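Local coordinates for protein type VI secretion system component (Escherichia coli O6, PDB 2P5Z) that is a component of the type VI secretion system that resembles phage T4 tail proteins gp27 and gp5 and probably forms part of the injection machinery, at residues V348-S351 with S357-L360; E228-L233 with I328-D333; Y409-D414 with V452-E457; R140-M145 with E169-F174. All coordinates share one frame; numbering follows the deposited sequence.

From the N terminus, contact 4 comes first, closing a loop of 23 residues between the end of helix 131-140 and the start of helix 171-182. Contact 2 then makes the longest closure, joining strands 230-237 and 326-330 across 94 intervening residues, and contact 1, which follows after helix 337-341, closes the five-residue connection of the hairpin 343-353/359-366. Contact 3 comes last, within the C-terminal OB domain. All four lie in series, so none nests or crosses. Contacts 1 and 2 are neighbours, with centres about 15 Å apart, and Glu359 packs on Trp231 between them. Contact 3 lies on the opposite side of the chain's centre, about 57 Å from contact 2, centre to centre.

Contact 1 (V348-S351 with S357-L360)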
loop_
_atom_site.group_PDB
_atom_site.type_symbol
_atom_site.label_atom_id
_atom_site.label_comp_id
_atom_site.label_asym_id
_atom_site.label_seq_id
_atom_site.Cartn_x
_atom_site.Cartn_y
_atom_site.Cartn_z
ATOM N N VAL A 348 -7.763 -4.170 22.629
ATOM C CA VAL A 348 -7.146 -3.288 23.624
ATOM C C VAL A 348 -5.714 -2.897 23.234
ATOM O O VAL A 348 -4.969 -3.694 22.668
ATOM C CB VAL A 348 -7.125 -3.881 25.067
ATOM C CG1 VAL A 348 -8.524 -4.181 25.588
ATOM C CG2 VAL A 348 -6.276 -5.129 25.142
ATOM N N THR A 349 -5.337 -1.653 23.507
ATOM C CA THR A 349 -3.928 -1.246 23.472
ATOM C C THR A 349 -3.520 -1.016 24.931
ATOM O O THR A 349 -4.329 -0.624 25.743
ATOM C CB THR A 349 -3.718 -0.022 22.571
ATOM O OG1 THR A 349 -4.164 -0.355 21.254
ATOM C CG2 THR A 349 -2.252 0.378 22.468
ATOM N N THR A 350 -2.277 -1.286 25.279
ATOM C CA THR A 350 -1.979 -1.612 26.659
ATOM C C THR A 350 -0.594 -1.084 27.018
ATOM O O THR A 350 0.317 -1.150 26.196
ATOM C CB THR A 350 -2.160 -3.142 26.813
ATOM O OG1 THR A 350 -3.414 -3.408 27.441
ATOM C CG2 THR A 350 -1.106 -3.774 27.591
ATOM N N SER A 351 -0.449 -0.506 28.213
ATOM C CA SER A 351 0.828 0.140 28.597
ATOM C C SER A 351 1.114 0.276 30.107
ATOM O O SER A 351 0.196 0.291 30.931
ATOM C CB SER A 351 0.938 1.527 27.974
ATOM O OG SER A 351 2.276 1.723 27.568
ATOM N N SER A 357 2.644 3.170 35.249
ATOM C CA SER A 357 1.694 2.071 35.447
ATOM C C SER A 357 0.404 2.053 34.601
ATOM O O SER A 357 0.171 2.902 33.731
ATOM C CB SER A 357 1.432 1.764 36.930
ATOM O OG SER A 357 1.484 0.355 37.144
ATOM N N TYR A 358 -0.433 1.072 34.912
ATOM C CA TYR A 358 -1.269 0.422 33.923
ATOM C C TYR A 358 -2.490 1.175 33.437
ATOM O O TYR A 358 -3.367 1.556 34.211
ATOM C CB TYR A 358 -1.637 -0.971 34.418
ATOM C CG TYR A 358 -2.375 -1.834 33.425
ATOM C CD1 TYR A 358 -3.729 -2.099 33.594
ATOM C CD2 TYR A 358 -1.720 -2.413 32.342
ATOM C CE1 TYR A 358 -4.412 -2.903 32.717
ATOM C CE2 TYR A 358 -2.403 -3.219 31.452
ATOM C CZ TYR A 358 -3.750 -3.459 31.649
ATOM O OH TYR A 358 -4.463 -4.259 30.791
ATOM N N GLU A 359 -2.539 1.348 32.121
ATOM C CA GLU A 359 -3.646 2.006 31.451
ATOM C C GLU A 359 -3.882 1.301 30.121
ATOM O O GLU A 359 -2.924 0.902 29.451
ATOM C CB GLU A 359 -3.283 3.473 31.210
ATOM C CG GLU A 359 -4.424 4.336 30.711
ATOM C CD GLU A 359 -4.156 5.810 30.901
ATOM O OE1 GLU A 359 -4.850 6.621 30.255
ATOM O OE2 GLU A 359 -3.255 6.157 31.700
ATOM N N LEU A 360 -5.144 1.141 29.737
ATOM C CA LEU A 360 -5.455 0.615 28.407
ATOM C C LEU A 360 -6.528 1.398 27.677
ATOM O O LEU A 360 -7.468 1.862 28.300
ATOM C CB LEU A 360 -5.779 -0.896 28.442
ATOM C CG LEU A 360 -6.992 -1.699 28.944
ATOM C CD1 LEU A 360 -7.070 -1.657 30.438
ATOM C CD2 LEU A 360 -8.351 -1.328 28.317
#
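The beta hairpin made by strands 343-353 and 359-366 is held near its turn by Ser351 and Glu359, an antiparallel hydrogen-bonded pair. Ser351 N donates to Glu359 O at 3.1 Å, and Glu359 N returns the bond to Ser351 O at 3.2 Å; the second is the straighter at hydrogen, 163° against 137°. Tyr358 CA adds a CH...O contact to the same carbonyl, 3.3 Å from Ser351 O, so that oxygen is used twice just before the chain turns.

One step further along, Thr350 and Leu360 form a non-hydrogen-bonded pair whose side chains share the face opposite that of Ser351 and Glu359. The Tyr358 ring, its CG anti to the backbone N (chi1 -173°), swings back along this face and lies obliquely against the methyl CG2 of Thr350, with its CE2 4.1 Å from that carbon. Beyond Thr350, Leu360 turns its CD2 methyl to Val348 CG1 at 4.0 Å, which carries the apolar packing down the hairpin. On the other face Ser351 OG finds its main partner outside the hairpin, the backbone oxygen of Phe33.

Both outer edges of the hairpin are extended by further antiparallel strands: strand 29-38 runs beside 343-353, pairing through Gly35 and Glu37, and strand 311-317 runs beside 359-366, where Leu360 bonds to Ser317.

Contact 2 (E228-L233 with I328-D333); sequences EAVWGL and IKVQGD
Val230 and Val330 meet at about a right angle, each offering its CG1 methyl, 4.1 Å apart, without any backbone pairing between their strands. In the order of strand pairing, 230-237 and 326-330 are separated by 311-317, 359-366 and 343-353, so the two valines meet by side chains alone across the space between non-neighbouring strands, consistent with the barrel-like domains of the phage tail baseplate family. Their CA atoms are 7.8 Å apart, a spacing that only side chains bridge.

Leu233 reaches the same methyl with its CD1, 4.2 Å from Val330 CG1. Residues 230 and 233 would not normally face the same way in an extended strand. Here Gly232, with a positive phi of 70°, kinks the chain between them, so that Trp231 points away while both Val230 and Leu233 turn toward strand 326-330. Val330 answers with CG1 anti to its own backbone N (chi1 -177°), which brings that methyl within contact of both.

Phe362 from strand 359-366 packs on Val230 and Leu233, and Phe339 from helix 337-341 packs on Leu233 and Val330, so the two buried valines are packed among further apolar side chains. Leu214 of strand 209-214 also touches Val230. Within the 228-233 segment the leucine's other branch closes the group: Leu233 CD2 lies 4.0 Å from Val230 CG1.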
loop_
_atom_site.group_PDB
_atom_site.type_symbol
_atom_site.label_atom_id
_atom_site.label_comp_id
_atom_site.label_asym_id
_atom_site.label_seq_id
_atom_site.Cartn_x
_atom_site.Cartn_y
_atom_site.Cartn_z
ATOM N N GLU A 228 -9.815 -0.519 40.253
ATOM C CA GLU A 228 -10.019 -0.734 38.806
ATOM C C GLU A 228 -11.297 -0.109 38.232
ATOM O O GLU A 228 -12.399 -0.402 38.699
ATOM C CB GLU A 228 -10.007 -2.237 38.494
ATOM C CG GLU A 228 -8.713 -2.959 38.873
ATOM C CD GLU A 228 -8.533 -4.277 38.131
ATOM O OE1 GLU A 228 -9.521 -4.769 37.540
ATOM O OE2 GLU A 228 -7.402 -4.818 38.134
ATOM N N ALA A 229 -11.150 0.713 37.188
ATOM C CA ALA A 229 -12.280 1.488 36.641
ATOM C C ALA A 229 -12.216 1.812 35.133
ATOM O O ALA A 229 -11.226 1.515 34.463
ATOM C CB ALA A 229 -12.435 2.763 37.428
ATOM N N VAL A 230 -13.272 2.452 34.625
ATOM C CA VAL A 230 -13.374 2.824 33.204
ATOM C C VAL A 230 -13.612 4.345 33.011
ATOM O O VAL A 230 -14.200 4.978 33.870
ATOM C CB VAL A 230 -14.467 1.943 32.508
ATOM C CG1 VAL A 230 -15.706 2.732 32.123
ATOM C CG2 VAL A 230 -13.905 1.247 31.305
ATOM N N TRP A 231 -13.128 4.933 31.914
ATOM C CA TRP A 231 -13.344 6.371 31.623
ATOM C C TRP A 231 -13.031 6.732 30.174
ATOM O O TRP A 231 -12.527 5.908 29.425
ATOM C CB TRP A 231 -12.496 7.263 32.542
ATOM C CG TRP A 231 -11.046 7.399 32.148
ATOM C CD1 TRP A 231 -10.487 8.377 31.365
ATOM C CD2 TRP A 231 -9.972 6.551 32.560
ATOM N NE1 TRP A 231 -9.134 8.162 31.240
ATOM C CE2 TRP A 231 -8.792 7.053 31.976
ATOM C CE3 TRP A 231 -9.898 5.410 33.365
ATOM C CZ2 TRP A 231 -7.549 6.449 32.157
ATOM C CZ3 TRP A 231 -8.662 4.819 33.565
ATOM C CH2 TRP A 231 -7.502 5.333 32.954
ATOM N N GLY A 232 -13.307 7.974 29.790
ATOM C CA GLY A 232 -12.978 8.470 28.446
ATOM C C GLY A 232 -13.834 7.869 27.333
ATOM O O GLY A 232 -13.384 7.763 26.187
ATOM N N LEU A 233 -15.060 7.473 27.674
ATOM C CA LEU A 233 -15.918 6.756 26.751
ATOM C C LEU A 233 -16.315 7.602 25.556
ATOM O O LEU A 233 -16.640 8.783 25.702
ATOM C CB LEU A 233 -17.167 6.224 27.446
ATOM C CG LEU A 233 -16.968 5.293 28.643
ATOM C CD1 LEU A 233 -18.291 4.675 29.076
ATOM C CD2 LEU A 233 -15.956 4.190 28.355
ATOM N N ILE A 328 -18.615 -6.586 28.719
ATOM C CA ILE A 328 -18.718 -5.813 29.950
ATOM C C ILE A 328 -19.859 -4.811 29.900
ATOM O O ILE A 328 -20.383 -4.504 28.831
ATOM C CB ILE A 328 -17.412 -5.073 30.275
ATOM C CG1 ILE A 328 -17.227 -3.890 29.324
ATOM C CG2 ILE A 328 -16.226 -6.039 30.232
ATOM C CD1 ILE A 328 -16.422 -2.767 29.887
ATOM N N LYS A 329 -20.260 -4.319 31.069
ATOM C CA LYS A 329 -21.190 -3.191 31.135
ATOM C C LYS A 329 -20.643 -2.102 32.037
ATOM O O LYS A 329 -19.691 -2.327 32.781
ATOM C CB LYS A 329 -22.593 -3.624 31.556
ATOM C CG LYS A 329 -22.657 -4.929 32.338
ATOM C CD LYS A 329 -23.887 -5.766 31.970
ATOM C CE LYS A 329 -25.204 -5.005 32.170
ATOM N NZ LYS A 329 -25.730 -4.348 30.927
ATOM N N VAL A 330 -21.220 -0.912 31.927
ATOM C CA VAL A 330 -20.742 0.256 32.663
ATOM C C VAL A 330 -21.805 0.758 33.654
ATOM O O VAL A 330 -22.981 0.855 33.302
ATOM C CB VAL A 330 -20.307 1.390 31.686
ATOM C CG1 VAL A 330 -19.744 2.599 32.434
ATOM C CG2 VAL A 330 -19.271 0.878 30.711
ATOM N N GLN A 331 -21.381 1.058 34.887
ATOM C CA GLN A 331 -22.245 1.640 35.928
ATOM C C GLN A 331 -22.810 3.025 35.567
ATOM O O GLN A 331 -24.028 3.226 35.562
ATOM C CB GLN A 331 -21.487 1.723 37.251
ATOM C CG GLN A 331 -22.365 1.468 38.466
ATOM C CD GLN A 331 -22.737 -0.003 38.617
ATOM O OE1 GLN A 331 -21.865 -0.869 38.741
ATOM N NE2 GLN A 331 -24.037 -0.289 38.617
ATOM N N GLY A 332 -21.924 3.975 35.276
ATOM C CA GLY A 332 -22.342 5.267 34.725
ATOM C C GLY A 332 -22.627 6.358 35.743
ATOM O O GLY A 332 -21.804 6.633 36.619
ATOM N N ASP A 333 -23.777 7.014 35.609
ATOM C CA ASP A 333 -24.666 6.811 34.473
ATOM C C ASP A 333 -24.638 8.045 33.581
ATOM O O ASP A 333 -25.614 8.364 32.897
ATOM C CB ASP A 333 -26.091 6.494 34.937
ATOM C CG ASP A 333 -26.567 7.426 36.034
ATOM O OD1 ASP A 333 -26.610 6.986 37.206
ATOM O OD2 ASP A 333 -26.886 8.598 35.732
#

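Contact 3 (Y409-D414 with V452-E457)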
loop_
_atom_site.group_PDB
_atom_site.type_symbol
_atom_site.label_atom_id
_atom_site.label_comp_id
_atom_site.label_asym_id
_atom_site.label_seq_id
_atom_site.Cartn_x
_atom_site.Cartn_y
_atom_site.Cartn_z
ATOM N N TYR A 409 -10.553 -34.641 -14.923
ATOM C CA TYR A 409 -9.260 -35.302 -14.754
ATOM C C TYR A 409 -8.693 -35.026 -13.367
ATOM O O TYR A 409 -8.952 -33.968 -12.794
ATOM C CB TYR A 409 -8.265 -34.773 -15.776
ATOM C CG TYR A 409 -8.609 -35.064 -17.216
ATOM C CD1 TYR A 409 -9.355 -34.159 -17.978
ATOM C CD2 TYR A 409 -8.167 -36.234 -17.828
ATOM C CE1 TYR A 409 -9.663 -34.420 -19.308
ATOM C CE2 TYR A 409 -8.471 -36.505 -19.157
ATOM C CZ TYR A 409 -9.215 -35.594 -19.893
ATOM O OH TYR A 409 -9.515 -35.862 -21.211
ATOM N N ARG A 410 -7.923 -35.968 -12.821
ATOM C CA ARG A 410 -7.123 -35.682 -11.626
ATOM C C ARG A 410 -5.731 -35.269 -12.056
ATOM O O ARG A 410 -5.009 -36.021 -12.713
ATOM C CB ARG A 410 -7.039 -36.849 -10.637
ATOM C CG ARG A 410 -6.078 -36.552 -9.477
ATOM C CD ARG A 410 -6.198 -37.524 -8.315
ATOM N NE ARG A 410 -5.573 -38.816 -8.596
ATOM C CZ ARG A 410 -4.281 -39.092 -8.421
ATOM N NH1 ARG A 410 -3.444 -38.167 -7.964
ATOM N NH2 ARG A 410 -3.821 -40.303 -8.712
ATOM N N VAL A 411 -5.353 -34.063 -11.668
ATOM C CA VAL A 411 -4.152 -33.471 -12.188
ATOM C C VAL A 411 -3.172 -33.183 -11.052
ATOM O O VAL A 411 -3.570 -33.014 -9.903
ATOM C CB VAL A 411 -4.528 -32.261 -13.053
ATOM C CG1 VAL A 411 -4.368 -30.938 -12.307
ATOM C CG2 VAL A 411 -3.747 -32.294 -14.315
ATOM N N ASN A 412 -1.890 -33.184 -11.375
ATOM C CA ASN A 412 -0.836 -33.106 -10.382
ATOM C C ASN A 412 0.055 -31.940 -10.723
ATOM O O ASN A 412 0.521 -31.847 -11.854
ATOM C CB ASN A 412 -0.009 -34.381 -10.448
ATOM C CG ASN A 412 0.794 -34.628 -9.197
ATOM O OD1 ASN A 412 1.712 -33.865 -8.862
ATOM N ND2 ASN A 412 0.471 -35.718 -8.501
ATOM N N LEU A 413 0.306 -31.055 -9.759
ATOM C CA LEU A 413 1.076 -29.831 -10.057
ATOM C C LEU A 413 2.362 -29.567 -9.256
ATOM O O LEU A 413 2.810 -28.435 -9.152
ATOM C CB LEU A 413 0.178 -28.586 -10.201
ATOM C CG LEU A 413 -0.824 -27.956 -9.233
ATOM C CD1 LEU A 413 -2.174 -27.885 -9.913
ATOM C CD2 LEU A 413 -0.968 -28.698 -7.971
ATOM N N ASP A 414 2.961 -30.627 -8.729
ATOM C CA ASP A 414 4.280 -30.544 -8.124
ATOM C C ASP A 414 5.315 -30.738 -9.227
ATOM O O ASP A 414 5.098 -31.514 -10.152
ATOM C CB ASP A 414 4.428 -31.617 -7.043
ATOM C CG ASP A 414 5.780 -31.574 -6.341
ATOM O OD1 ASP A 414 6.360 -30.471 -6.195
ATOM O OD2 ASP A 414 6.262 -32.649 -5.927
ATOM N N VAL A 452 -0.657 -30.001 -18.858
ATOM C CA VAL A 452 -1.729 -29.056 -19.128
ATOM C C VAL A 452 -1.521 -27.709 -18.441
ATOM O O VAL A 452 -0.643 -27.552 -17.592
ATOM C CB VAL A 452 -3.074 -29.613 -18.692
ATOM C CG1 VAL A 452 -3.480 -30.750 -19.612
ATOM C CG2 VAL A 452 -3.003 -30.060 -17.245
ATOM N N SER A 453 -2.338 -26.739 -18.830
ATOM C CA SER A 453 -2.320 -25.438 -18.196
ATOM C C SER A 453 -3.589 -25.257 -17.399
ATOM O O SER A 453 -4.689 -25.458 -17.922
ATOM C CB SER A 453 -2.192 -24.339 -19.234
ATOM O OG SER A 453 -0.829 -24.161 -19.560
ATOM N N ILE A 454 -3.433 -24.896 -16.129
ATOM C CA ILE A 454 -4.580 -24.657 -15.266
ATOM C C ILE A 454 -4.865 -23.157 -15.109
ATOM O O ILE A 454 -3.984 -22.367 -14.745
ATOM C CB ILE A 454 -4.397 -25.319 -13.901
ATOM C CG1 ILE A 454 -3.965 -26.773 -14.087
ATOM C CG2 ILE A 454 -5.688 -25.247 -13.103
ATOM C CD1 ILE A 454 -5.064 -27.648 -14.633
ATOM N N ALA A 455 -6.096 -22.779 -15.422
ATOM C CA ALA A 455 -6.536 -21.406 -15.329
ATOM C C ALA A 455 -7.639 -21.312 -14.288
ATOM O O ALA A 455 -8.184 -22.316 -13.859
ATOM C CB ALA A 455 -7.037 -20.904 -16.680
ATOM N N PHE A 456 -7.970 -20.088 -13.886
ATOM C CA PHE A 456 -8.825 -19.874 -12.732
ATOM C C PHE A 456 -9.854 -18.838 -13.050
ATOM O O PHE A 456 -9.523 -17.715 -13.439
ATOM C CB PHE A 456 -7.984 -19.442 -11.534
ATOM C CG PHE A 456 -6.999 -20.484 -11.086
ATOM C CD1 PHE A 456 -7.383 -21.470 -10.212
ATOM C CD2 PHE A 456 -5.706 -20.494 -11.578
ATOM C CE1 PHE A 456 -6.491 -22.429 -9.802
ATOM C CE2 PHE A 456 -4.811 -21.463 -11.176
ATOM C CZ PHE A 456 -5.210 -22.434 -10.281
ATOM N N GLU A 457 -11.106 -19.227 -12.895
ATOM C CA GLU A 457 -12.211 -18.388 -13.286
ATOM C C GLU A 457 -12.291 -17.183 -12.340
ATOM O O GLU A 457 -12.330 -17.348 -11.121
ATOM C CB GLU A 457 -13.481 -19.219 -13.262
ATOM C CG GLU A 457 -14.658 -18.551 -13.864
ATOM C CD GLU A 457 -15.817 -19.495 -14.004
ATOM O OE1 GLU A 457 -16.367 -19.935 -12.968
ATOM O OE2 GLU A 457 -16.174 -19.798 -15.158
#
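A chi1 of -70° places CG2 of Val452 between its backbone N and carbonyl carbon, and from there the methyl meets Val411 CG2 at 3.8 Å, the two side chains slanting past one another. In Ile454 the CG1 branch stands anti to the carbonyl carbon, and a bend at chi2 (-70°) turns CD1 toward strand 409-412. That methyl reaches Val411 CG1 tip to tip at 4.1 Å. Val411 therefore divides its two branches between two residues of strand 451-456, CG2 to the valine and CG1 to the isoleucine.

No hydrogen bond links the two strands: the CA atoms of Val411 and Val452 are 8.6 Å apart, because strand 387-391 runs between them. Both valines also pack on Ala389 of that intervening strand. Leu427 and Val429 of strand 426-429 cover Val411 further, while Ile466 packs on Val452. At the far end of the segment, Glu457 forms a salt bridge with Lys470 of a second subunit. Apolar contacts of this kind, between strands separated by one neighbour in a five-stranded antiparallel sheet ordered 3-2-1-4-5, fit the barrel interior of an OB fold.

Contact 4 (R140-M145 with E169-F174)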
loop_
_atom_site.group_PDB
_atom_site.type_symbol
_atom_site.label_atom_id
_atom_site.label_comp_id
_atom_site.label_asym_id
_atom_site.label_seq_id
_atom_site.Cartn_x
_atom_site.Cartn_y
_atom_site.Cartn_z
ATOM N N ARG A 140 -2.197 -28.765 13.764
ATOM C CA ARG A 140 -1.580 -30.022 14.201
ATOM C C ARG A 140 -0.398 -30.502 13.356
ATOM O O ARG A 140 0.611 -30.945 13.904
ATOM C CB ARG A 140 -2.621 -31.127 14.309
ATOM C CG ARG A 140 -3.736 -30.848 15.316
ATOM C CD ARG A 140 -4.607 -32.046 15.382
ATOM N NE ARG A 140 -5.703 -31.993 16.342
ATOM C CZ ARG A 140 -5.586 -32.332 17.622
ATOM N NH1 ARG A 140 -6.649 -32.280 18.403
ATOM N NH2 ARG A 140 -4.410 -32.706 18.125
ATOM N N GLU A 141 -0.498 -30.393 12.036
ATOM C CA GLU A 141 0.530 -30.977 11.173
ATOM C C GLU A 141 1.808 -30.174 11.118
ATOM O O GLU A 141 2.826 -30.600 11.638
ATOM C CB GLU A 141 -0.028 -31.280 9.785
ATOM C CG GLU A 141 -1.215 -32.206 9.900
ATOM C CD GLU A 141 -1.953 -32.446 8.619
ATOM O OE1 GLU A 141 -3.023 -33.080 8.691
ATOM O OE2 GLU A 141 -1.482 -32.017 7.544
ATOM N N ARG A 142 1.750 -28.992 10.529
ATOM C CA ARG A 142 2.934 -28.154 10.394
ATOM C C ARG A 142 3.369 -27.461 11.712
ATOM O O ARG A 142 4.501 -27.019 11.853
ATOM C CB ARG A 142 2.681 -27.147 9.261
ATOM C CG ARG A 142 3.837 -26.218 8.902
ATOM C CD ARG A 142 5.092 -26.948 8.438
ATOM N NE ARG A 142 6.116 -25.970 8.071
ATOM C CZ ARG A 142 7.294 -25.831 8.670
ATOM N NH1 ARG A 142 7.650 -26.634 9.669
ATOM N NH2 ARG A 142 8.129 -24.887 8.250
ATOM N N HIS A 143 2.492 -27.359 12.699
ATOM C CA HIS A 143 2.862 -26.523 13.849
ATOM C C HIS A 143 2.927 -27.212 15.223
ATOM O O HIS A 143 3.232 -26.566 16.220
ATOM C CB HIS A 143 2.085 -25.188 13.824
ATOM C CG HIS A 143 2.307 -24.413 12.557
ATOM N ND1 HIS A 143 3.471 -23.716 12.306
ATOM C CD2 HIS A 143 1.553 -24.293 11.438
ATOM C CE1 HIS A 143 3.411 -23.167 11.106
ATOM N NE2 HIS A 143 2.255 -23.502 10.558
ATOM N N GLN A 144 2.656 -28.522 15.235
ATOM C CA GLN A 144 2.723 -29.410 16.421
ATOM C C GLN A 144 1.834 -29.005 17.583
ATOM O O GLN A 144 2.202 -29.168 18.743
ATOM C CB GLN A 144 4.158 -29.610 16.930
ATOM C CG GLN A 144 5.124 -30.204 15.926
ATOM C CD GLN A 144 5.981 -29.144 15.265
ATOM O OE1 GLN A 144 6.414 -28.178 15.911
ATOM N NE2 GLN A 144 6.239 -29.318 13.969
ATOM N N MET A 145 0.669 -28.471 17.275
ATOM C CA MET A 145 -0.224 -28.054 18.327
ATOM C C MET A 145 -1.169 -29.204 18.655
ATOM O O MET A 145 -1.524 -29.984 17.765
ATOM C CB MET A 145 -0.930 -26.752 17.944
ATOM C CG MET A 145 0.022 -25.529 18.033
ATOM S SD MET A 145 -0.791 -23.923 17.979
ATOM C CE MET A 145 -2.455 -24.345 18.373
ATOM N N GLU A 169 0.450 -18.046 0.150
ATOM C CA GLU A 169 -0.136 -17.546 1.377
ATOM C C GLU A 169 0.585 -18.246 2.519
ATOM O O GLU A 169 0.763 -19.467 2.493
ATOM C CB GLU A 169 -1.626 -17.896 1.461
ATOM C CG GLU A 169 -2.600 -16.985 0.710
ATOM C CD GLU A 169 -4.060 -17.467 0.833
ATOM O OE1 GLU A 169 -4.335 -18.661 0.583
ATOM O OE2 GLU A 169 -4.950 -16.665 1.177
ATOM N N ASP A 170 1.017 -17.492 3.520
ATOM C CA ASP A 170 1.585 -18.111 4.705
ATOM C C ASP A 170 0.437 -18.765 5.465
ATOM O O ASP A 170 -0.742 -18.442 5.228
ATOM C CB ASP A 170 2.315 -17.076 5.572
ATOM C CG ASP A 170 1.405 -15.931 6.003
ATOM O OD1 ASP A 170 0.793 -16.016 7.086
ATOM O OD2 ASP A 170 1.246 -14.965 5.233
ATOM N N ASP A 171 0.762 -19.679 6.372
ATOM C CA ASP A 171 -0.281 -20.405 7.086
ATOM C C ASP A 171 -1.229 -19.490 7.849
ATOM O O ASP A 171 -2.427 -19.745 7.843
ATOM C CB ASP A 171 0.311 -21.460 8.022
ATOM C CG ASP A 171 0.922 -22.642 7.281
ATOM O OD1 ASP A 171 0.576 -22.857 6.103
ATOM O OD2 ASP A 171 1.750 -23.361 7.888
ATOM N N LEU A 172 -0.711 -18.413 8.459
ATOM C CA LEU A 172 -1.561 -17.489 9.226
ATOM C C LEU A 172 -2.564 -16.769 8.343
ATOM O O LEU A 172 -3.744 -16.716 8.672
ATOM C CB LEU A 172 -0.741 -16.468 10.044
ATOM C CG LEU A 172 -1.550 -15.571 11.012
ATOM C CD1 LEU A 172 -2.481 -16.396 11.912
ATOM C CD2 LEU A 172 -0.667 -14.669 11.853
ATOM N N THR A 173 -2.100 -16.238 7.218
ATOM C CA THR A 173 -2.976 -15.539 6.302
ATOM C C THR A 173 -4.056 -16.485 5.788
ATOM O O THR A 173 -5.255 -16.137 5.815
ATOM C CB THR A 173 -2.193 -14.957 5.140
ATOM O OG1 THR A 173 -1.140 -14.141 5.654
ATOM C CG2 THR A 173 -3.098 -14.119 4.221
ATOM N N PHE A 174 -3.631 -17.694 5.395
ATOM C CA PHE A 174 -4.541 -18.707 4.851
ATOM C C PHE A 174 -5.653 -19.068 5.825
ATOM O O PHE A 174 -6.853 -19.010 5.477
ATOM C CB PHE A 174 -3.762 -19.971 4.467
ATOM C CG PHE A 174 -4.623 -21.063 3.888
ATOM C CD1 PHE A 174 -5.442 -20.817 2.781
ATOM C CD2 PHE A 174 -4.613 -22.333 4.443
ATOM C CE1 PHE A 174 -6.243 -21.804 2.261
ATOM C CE2 PHE A 174 -5.406 -23.340 3.911
ATOM C CZ PHE A 174 -6.221 -23.077 2.824
#
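His143 NE2 donates to Asp171 OD2 at 2.7 Å with an angle of 156° at the hydrogen, although OD2 also sits too close to another atom of the model and its exact place is less sure. The carboxylate oxygen lies at the edge of the imidazole, near its plane, while the carboxylate itself is turned 88° from the ring. Its other oxygen, OD1, accepts from Gln166 NE2, so partners on two parts of the chain hold this buried group.

Arg142 frames the pair with its aliphatic stem. CG stands anti to the backbone N (chi1 -177°), which sets it over one face of the His143 ring, 3.5 Å above the plane and toward the rim. The same carbon passes 3.7 Å from Asp171 OD2. The guanidinium leads elsewhere: Arg142 NE is still 5.1 Å from Asp171 OD2, too far for a salt bridge.

Asp171 opens helix 171-182, and the residue before it is the N-cap. Asp170 OD1 accepts from Thr173 N at 2.9 Å, met from above the carboxylate plane, and Thr173 OG1 donates to Asp170 OD2 at 2.6 Å on its syn side. The helix N terminus probably favours negative charge on both aspartates. His143 lies in the loop that follows helix 131-140, and that helix also touches the new one directly, Ile138 packing on Asp171 and on Phe174.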